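PDB 3NRH: DUF5063 domain-containing protein from Bacteroides fragilis, which is of unknown function but forms a compact, mainly alpha-helical bundle of the DUF5063 family that is found as a two-chain assembly. Local coordinates for residues L49-K52 and A53-P57; I8-K11 and N12-E15; L142-C145 and Q146-G150. One frame throughout, in Å; residues are numbered along the deposited sequence.

Interaction 1 of 3, residues L49-K52 and A53-P57; sequences LYLK and ASMLP
Tyr50 and Ser54 meet across the last turn of helix 35-54, where Ala53 N and Ser54 N still bond to Leu49 O and Tyr50 O, while Met55 N divides itself weakly between Leu51 O and Lys52 O as the helix gives out. Ser54 OG turns back on its own helix: swung to the side of its backbone N (chi1 -59°), it reaches Tyr50 O at 2.8 Å, from the face of that carbonyl plane opposite to Ser54 N. The same hydroxyl lies obliquely beside the Tyr50 ring, OG to CE2 3.3 Å, and accepts from a water 2.9 Å from OG that also bonds to Tyr50 OH. One residue further along, Leu51 and selenomethionine Met55 run in parallel, CD1 to SE 3.8 Å. Lys52 forms a salt bridge with Glu15 of helix 11-28, and Tyr50 OH is hydrogen-bonded to His165 ND1 of the second subunit. Two donors therefore grip Tyr50 O, while the Tyr50 ring is held through OH by both the water and the other chain, which ties the C-terminal end of the helix to the dimer interface and probably limits rotation of the phenol.

Interaction 2 of 3, residues I8-K11 and N12-E15; sequences IFDK and NVIE
The Asp10 carboxylate reaches Asn12 N because chi1 of -170° swings it away from its own backbone N, while at Lys11 a chi1 of 67° wedges CG between the two backbone branches and carries the chain alongside Asn12. Asp10 OD2 accepts from Asn12 N at 3.0 Å, the donor standing well above the carboxylate plane: a capping bond from the N-cap residue of helix 11-28. OD2 also comes within 3.0 Å of Asn12 CB, and the carboxylate and amide planes are turned 56° apart. The Asp10 carbonyl starts the helical bonding: Ile14 N meets Asp10 O at 3.1 Å and nearly straight, whereas the bond from Val13 N is weak. Asp10 CB also packs against Val13 CG2, 3.5 Å away. The Lys11 and Asn12 side chains leave in a common direction, and one water joins their ends, accepting from Lys11 NZ at 2.9 Å and donating to Asn12 OD1. A negative carboxylate at this end would be expected to interact favourably with the positive end of the helix dipole. The capped turn lies against the rest of the bundle through its apolar side: Val13 packs on Leu142 of helix 135-169, on Phe130 of helix 112-131 and on Pro57, and Ile8 touches Phe130 and, on helix 135-169, Met138.

Interaction 3 of 3, residues L142-C145 and Q146-G150; sequences LAIC and QENFG
A local, one-turn contact within the long helix 135-169 brings Ile144 against Asn148, as part of an unbroken alpha-helical run. Gln146, Glu147 and Asn148 bond through their backbone N to the carbonyls four residues back, Asn148 N to Ile144 O at 2.9 Å, and Phe149 N has weak bonds to both Cys145 O and Gln146 O. On one flank the Ile144 and Asn148 side chains lie next to each other, CG2 of Ile144 being 3.5 Å from ND2 of Asn148. A chi1 of -69° folds the Asn148 amide back along the helix and sets CG 3.4 Å from Ile144 O; the amide nitrogen is hydrogen-bonded to Asp122 of helix 112-131. Gln146 leaves from another flank with an extended chain, and both ends of its amide are engaged, NE2 by Pro57 O and OE1 by Cys59 N, so its flip state is fixed by a donor and an acceptor. Leu142, Cys145 and Phe149 face the neighbouring helices, while Ala143 is buried under the loop with Cys59 and Met61. Cys145 packs on Ile123, Phe126 and Phe16, and Phe149 meets Trp153 edge-to-face. The result is a buried, mostly apolar stripe spaced three and four residues apart, with Ile144 and Glu147 outside, as in a helix packed in an alpha-helical bundle.

Interactions 2, 1 and 3 follow in that order along the chain, at the start of helix 11-28, the end of helix 35-54 and the first half of helix 135-169. The centre of residues 49-57 is about 10 Å from that of residues 8-15. It is about 11 Å from that of residues 142-150. Residues 8-15 and 142-150 have centres about 14 Å apart. Leu56 CD2 packs 3.7 Å from Asn12 O, and Tyr50 CE1 comes 3.5 Å from Phe149 CZ. The end of helix 35-54 thus lies between the other two sites and meets both, so that two consecutive helices and the last, long helix converge in one region of the bundle.

Interaction 1 of 3, residues L49-K52 and A53-P57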
loop_
_atom_site.group_PDB
_atom_site.type_symbol
_atom_site.label_atom_id
_atom_site.label_comp_id
_atom_site.label_asym_id
_atom_site.label_seq_id
_atom_site.Cartn_x
_atom_site.Cartn_y
_atom_site.Cartn_z
ATOM N N LEU A 49 -3.692 6.150 1.244
ATOM C CA LEU A 49 -3.483 7.302 0.377
ATOM C C LEU A 49 -3.302 6.831 -1.067
ATOM O O LEU A 49 -3.850 7.425 -2.001
ATOM C CB LEU A 49 -2.256 8.097 0.841
ATOM C CG LEU A 49 -1.874 9.367 0.071
ATOM C CD1 LEU A 49 -2.996 10.390 0.145
ATOM C CD2 LEU A 49 -0.590 9.948 0.659
ATOM N N TYR A 50 -2.545 5.753 -1.246
ATOM C CA TYR A 50 -2.309 5.207 -2.578
ATOM C C TYR A 50 -3.628 4.724 -3.184
ATOM O O TYR A 50 -3.943 5.010 -4.344
ATOM C CB TYR A 50 -1.326 4.032 -2.509
ATOM C CG TYR A 50 -0.920 3.527 -3.874
ATOM C CD1 TYR A 50 0.186 4.057 -4.535
ATOM C CD2 TYR A 50 -1.688 2.571 -4.536
ATOM C CE1 TYR A 50 0.518 3.649 -5.830
ATOM C CE2 TYR A 50 -1.372 2.162 -5.830
ATOM C CZ TYR A 50 -0.270 2.706 -6.470
ATOM O OH TYR A 50 0.012 2.327 -7.762
ATOM N N LEU A 51 -4.391 3.979 -2.393
ATOM C CA LEU A 51 -5.670 3.452 -2.846
ATOM C C LEU A 51 -6.630 4.561 -3.269
ATOM O O LEU A 51 -7.227 4.497 -4.341
ATOM C CB LEU A 51 -6.300 2.611 -1.738
ATOM C CG LEU A 51 -7.698 2.046 -1.994
ATOM C CD1 LEU A 51 -7.704 1.197 -3.250
ATOM C CD2 LEU A 51 -8.129 1.220 -0.779
ATOM N N LYS A 52 -6.787 5.576 -2.428
ATOM C CA LYS A 52 -7.689 6.677 -2.756
ATOM C C LYS A 52 -7.228 7.455 -3.989
ATOM O O LYS A 52 -8.049 7.908 -4.787
ATOM C CB LYS A 52 -7.843 7.607 -1.544
ATOM C CG LYS A 52 -8.537 6.950 -0.358
ATOM C CD LYS A 52 -9.896 6.373 -0.765
ATOM C CE LYS A 52 -10.510 5.513 0.329
ATOM N NZ LYS A 52 -11.744 4.818 -0.147
ATOM N N ALA A 53 -5.917 7.605 -4.156
ATOM C CA ALA A 53 -5.399 8.310 -5.322
ATOM C C ALA A 53 -5.708 7.492 -6.576
ATOM O O ALA A 53 -6.083 8.040 -7.614
ATOM C CB ALA A 53 -3.898 8.514 -5.188
ATOM N N SER A 54 -5.561 6.174 -6.465
ATOM C CA SER A 54 -5.811 5.268 -7.581
ATOM C C SER A 54 -7.278 5.237 -7.987
ATOM O O SER A 54 -7.602 4.880 -9.118
ATOM C CB SER A 54 -5.373 3.844 -7.215
ATOM O OG SER A 54 -3.995 3.798 -6.889
HETATM N N MSE A 55 -8.160 5.610 -7.066
HETATM C CA MSE A 55 -9.597 5.598 -7.333
HETATM C C MSE A 55 -10.176 6.926 -7.795
HETATM O O MSE A 55 -11.384 7.036 -8.028
HETATM C CB MSE A 55 -10.344 5.125 -6.088
HETATM C CG MSE A 55 -10.039 3.681 -5.734
HETATM SE SE MSE A 55 -10.924 3.116 -4.115
HETATM C CE MSE A 55 -12.706 2.844 -4.824
ATOM N N LEU A 56 -9.320 7.932 -7.932
ATOM C CA LEU A 56 -9.763 9.248 -8.369
ATOM C C LEU A 56 -10.314 9.209 -9.785
ATOM O O LEU A 56 -9.911 8.375 -10.594
ATOM C CB LEU A 56 -8.603 10.242 -8.307
ATOM C CG LEU A 56 -8.176 10.663 -6.897
ATOM C CD1 LEU A 56 -6.942 11.546 -6.966
ATOM C CD2 LEU A 56 -9.326 11.400 -6.225
ATOM N N PRO A 57 -11.270 10.096 -10.094
ATOM C CA PRO A 57 -11.847 10.129 -11.440
ATOM C C PRO A 57 -10.915 10.899 -12.370
ATOM O O PRO A 57 -9.999 11.585 -11.914
ATOM C CB PRO A 57 -13.176 10.841 -11.222
ATOM C CG PRO A 57 -12.845 11.822 -10.147
ATOM C CD PRO A 57 -12.009 10.989 -9.182
HETATM O O HOH W 1 -2.465 2.740 -9.128
#

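Interaction 2 of 3, residues I8-K11 and N12-E15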
loop_
_atom_site.group_PDB
_atom_site.type_symbol
_atom_site.label_atom_id
_atom_site.label_comp_id
_atom_site.label_asym_id
_atom_site.label_seq_id
_atom_site.Cartn_x
_atom_site.Cartn_y
_atom_site.Cartn_z
ATOM N N ILE A 8 -14.857 17.832 -8.639
ATOM C CA ILE A 8 -14.489 18.191 -7.275
ATOM C C ILE A 8 -15.543 17.767 -6.254
ATOM O O ILE A 8 -15.317 17.850 -5.047
ATOM C CB ILE A 8 -14.242 19.707 -7.143
ATOM C CG1 ILE A 8 -15.504 20.480 -7.528
ATOM C CG2 ILE A 8 -13.066 20.112 -8.018
ATOM C CD1 ILE A 8 -15.398 21.968 -7.292
ATOM N N PHE A 9 -16.693 17.310 -6.738
ATOM C CA PHE A 9 -17.761 16.860 -5.852
ATOM C C PHE A 9 -17.822 15.334 -5.855
ATOM O O PHE A 9 -18.610 14.730 -5.124
ATOM C CB PHE A 9 -19.108 17.427 -6.308
ATOM C CG PHE A 9 -19.162 18.927 -6.320
ATOM C CD1 PHE A 9 -18.947 19.654 -5.152
ATOM C CD2 PHE A 9 -19.424 19.616 -7.500
ATOM C CE1 PHE A 9 -18.994 21.050 -5.160
ATOM C CE2 PHE A 9 -19.472 21.009 -7.520
ATOM C CZ PHE A 9 -19.256 21.727 -6.346
ATOM N N ASP A 10 -16.983 14.723 -6.685
ATOM C CA ASP A 10 -16.926 13.270 -6.807
ATOM C C ASP A 10 -16.712 12.611 -5.443
ATOM O O ASP A 10 -15.920 13.087 -4.629
ATOM C CB ASP A 10 -15.792 12.884 -7.756
ATOM C CG ASP A 10 -15.810 11.420 -8.123
ATOM O OD1 ASP A 10 -16.681 11.017 -8.919
ATOM O OD2 ASP A 10 -14.953 10.672 -7.613
ATOM N N LYS A 11 -17.421 11.513 -5.201
ATOM C CA LYS A 11 -17.319 10.790 -3.936
ATOM C C LYS A 11 -15.886 10.327 -3.669
ATOM O O LYS A 11 -15.432 10.303 -2.523
ATOM C CB LYS A 11 -18.259 9.580 -3.950
ATOM C CG LYS A 11 -17.872 8.492 -4.945
ATOM C CD LYS A 11 -18.965 7.433 -5.063
ATOM C CE LYS A 11 -18.468 6.187 -5.783
ATOM N NZ LYS A 11 -17.924 6.483 -7.133
ATOM N N ASN A 12 -15.182 9.954 -4.732
ATOM C CA ASN A 12 -13.805 9.488 -4.621
ATOM C C ASN A 12 -12.874 10.654 -4.314
ATOM O O ASN A 12 -11.852 10.490 -3.642
ATOM C CB ASN A 12 -13.383 8.802 -5.921
ATOM C CG ASN A 12 -14.116 7.493 -6.154
ATOM O OD1 ASN A 12 -14.468 7.156 -7.284
ATOM N ND2 ASN A 12 -14.339 6.742 -5.084
ATOM N N VAL A 13 -13.224 11.835 -4.810
ATOM C CA VAL A 13 -12.408 13.012 -4.553
ATOM C C VAL A 13 -12.473 13.359 -3.066
ATOM O O VAL A 13 -11.449 13.624 -2.433
ATOM C CB VAL A 13 -12.885 14.213 -5.392
ATOM C CG1 VAL A 13 -12.156 15.474 -4.958
ATOM C CG2 VAL A 13 -12.623 13.944 -6.865
ATOM N N ILE A 14 -13.681 13.345 -2.509
ATOM C CA ILE A 14 -13.881 13.651 -1.092
ATOM C C ILE A 14 -13.069 12.733 -0.178
ATOM O O ILE A 14 -12.402 13.195 0.747
ATOM C CB ILE A 14 -15.376 13.530 -0.709
ATOM C CG1 ILE A 14 -16.203 14.474 -1.583
ATOM C CG2 ILE A 14 -15.572 13.842 0.776
ATOM C CD1 ILE A 14 -15.760 15.917 -1.515
ATOM N N GLU A 15 -13.129 11.430 -0.431
ATOM C CA GLU A 15 -12.384 10.488 0.390
ATOM C C GLU A 15 -10.880 10.699 0.241
ATOM O O GLU A 15 -10.131 10.502 1.194
ATOM C CB GLU A 15 -12.753 9.049 0.033
ATOM C CG GLU A 15 -14.217 8.730 0.278
ATOM C CD GLU A 15 -14.484 7.244 0.360
ATOM O OE1 GLU A 15 -13.996 6.499 -0.518
ATOM O OE2 GLU A 15 -15.189 6.822 1.303
HETATM O O HOH W 2 -15.974 4.297 -7.427
#

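Interaction 3 of 3, residues L142-C145 and Q146-G150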
loop_
_atom_site.group_PDB
_atom_site.type_symbol
_atom_site.label_atom_id
_atom_site.label_comp_id
_atom_site.label_asym_id
_atom_site.label_seq_id
_atom_site.Cartn_x
_atom_site.Cartn_y
_atom_site.Cartn_z
ATOM N N LEU A 142 -6.381 19.564 -8.343
ATOM C CA LEU A 142 -6.673 18.131 -8.309
ATOM C C LEU A 142 -6.045 17.454 -9.526
ATOM O O LEU A 142 -5.369 16.430 -9.406
ATOM C CB LEU A 142 -8.184 17.889 -8.323
ATOM C CG LEU A 142 -8.604 16.422 -8.431
ATOM C CD1 LEU A 142 -8.118 15.674 -7.202
ATOM C CD2 LEU A 142 -10.120 16.315 -8.562
ATOM N N ALA A 143 -6.272 18.032 -10.701
ATOM C CA ALA A 143 -5.722 17.487 -11.940
ATOM C C ALA A 143 -4.200 17.373 -11.861
ATOM O O ALA A 143 -3.625 16.367 -12.267
ATOM C CB ALA A 143 -6.123 18.366 -13.128
ATOM N N ILE A 144 -3.548 18.412 -11.350
ATOM C CA ILE A 144 -2.093 18.406 -11.220
ATOM C C ILE A 144 -1.632 17.307 -10.266
ATOM O O ILE A 144 -0.706 16.556 -10.568
ATOM C CB ILE A 144 -1.578 19.763 -10.703
ATOM C CG1 ILE A 144 -1.764 20.827 -11.786
ATOM C CG2 ILE A 144 -0.103 19.658 -10.311
ATOM C CD1 ILE A 144 -1.396 22.221 -11.343
ATOM N N CYS A 145 -2.282 17.217 -9.111
ATOM C CA CYS A 145 -1.933 16.205 -8.127
ATOM C C CYS A 145 -2.101 14.804 -8.710
ATOM O O CYS A 145 -1.245 13.939 -8.523
ATOM C CB CYS A 145 -2.805 16.364 -6.886
ATOM S SG CYS A 145 -2.334 15.288 -5.516
ATOM N N GLN A 146 -3.204 14.579 -9.418
ATOM C CA GLN A 146 -3.448 13.277 -10.028
ATOM C C GLN A 146 -2.411 12.958 -11.104
ATOM O O GLN A 146 -1.954 11.819 -11.222
ATOM C CB GLN A 146 -4.845 13.227 -10.643
ATOM C CG GLN A 146 -5.104 11.962 -11.438
ATOM C CD GLN A 146 -6.484 11.937 -12.056
ATOM O OE1 GLN A 146 -6.811 12.764 -12.910
ATOM N NE2 GLN A 146 -7.305 10.986 -11.627
ATOM N N GLU A 147 -2.051 13.956 -11.903
ATOM C CA GLU A 147 -1.065 13.744 -12.958
ATOM C C GLU A 147 0.296 13.409 -12.352
ATOM O O GLU A 147 0.999 12.518 -12.836
ATOM C CB GLU A 147 -0.946 14.991 -13.835
ATOM C CG GLU A 147 0.128 14.905 -14.913
ATOM C CD GLU A 147 -0.013 13.673 -15.788
ATOM O OE1 GLU A 147 -1.156 13.329 -16.155
ATOM O OE2 GLU A 147 1.022 13.055 -16.120
ATOM N N ASN A 148 0.662 14.118 -11.289
ATOM C CA ASN A 148 1.940 13.875 -10.641
ATOM C C ASN A 148 1.973 12.570 -9.846
ATOM O O ASN A 148 3.047 12.072 -9.499
ATOM C CB ASN A 148 2.323 15.066 -9.762
ATOM C CG ASN A 148 2.660 16.296 -10.586
ATOM O OD1 ASN A 148 2.932 16.192 -11.784
ATOM N ND2 ASN A 148 2.654 17.461 -9.954
ATOM N N PHE A 149 0.799 12.011 -9.565
ATOM C CA PHE A 149 0.734 10.736 -8.857
ATOM C C PHE A 149 1.413 9.696 -9.748
ATOM O O PHE A 149 2.265 8.932 -9.300
ATOM C CB PHE A 149 -0.726 10.330 -8.620
ATOM C CG PHE A 149 -0.898 8.913 -8.137
ATOM C CD1 PHE A 149 -0.411 8.519 -6.892
ATOM C CD2 PHE A 149 -1.558 7.973 -8.925
ATOM C CE1 PHE A 149 -0.583 7.209 -6.440
ATOM C CE2 PHE A 149 -1.735 6.660 -8.482
ATOM C CZ PHE A 149 -1.246 6.278 -7.237
ATOM N N GLY A 150 1.035 9.687 -11.025
ATOM C CA GLY A 150 1.607 8.733 -11.960
ATOM C C GLY A 150 3.008 9.095 -12.408
ATOM O O GLY A 150 3.834 8.216 -12.664
#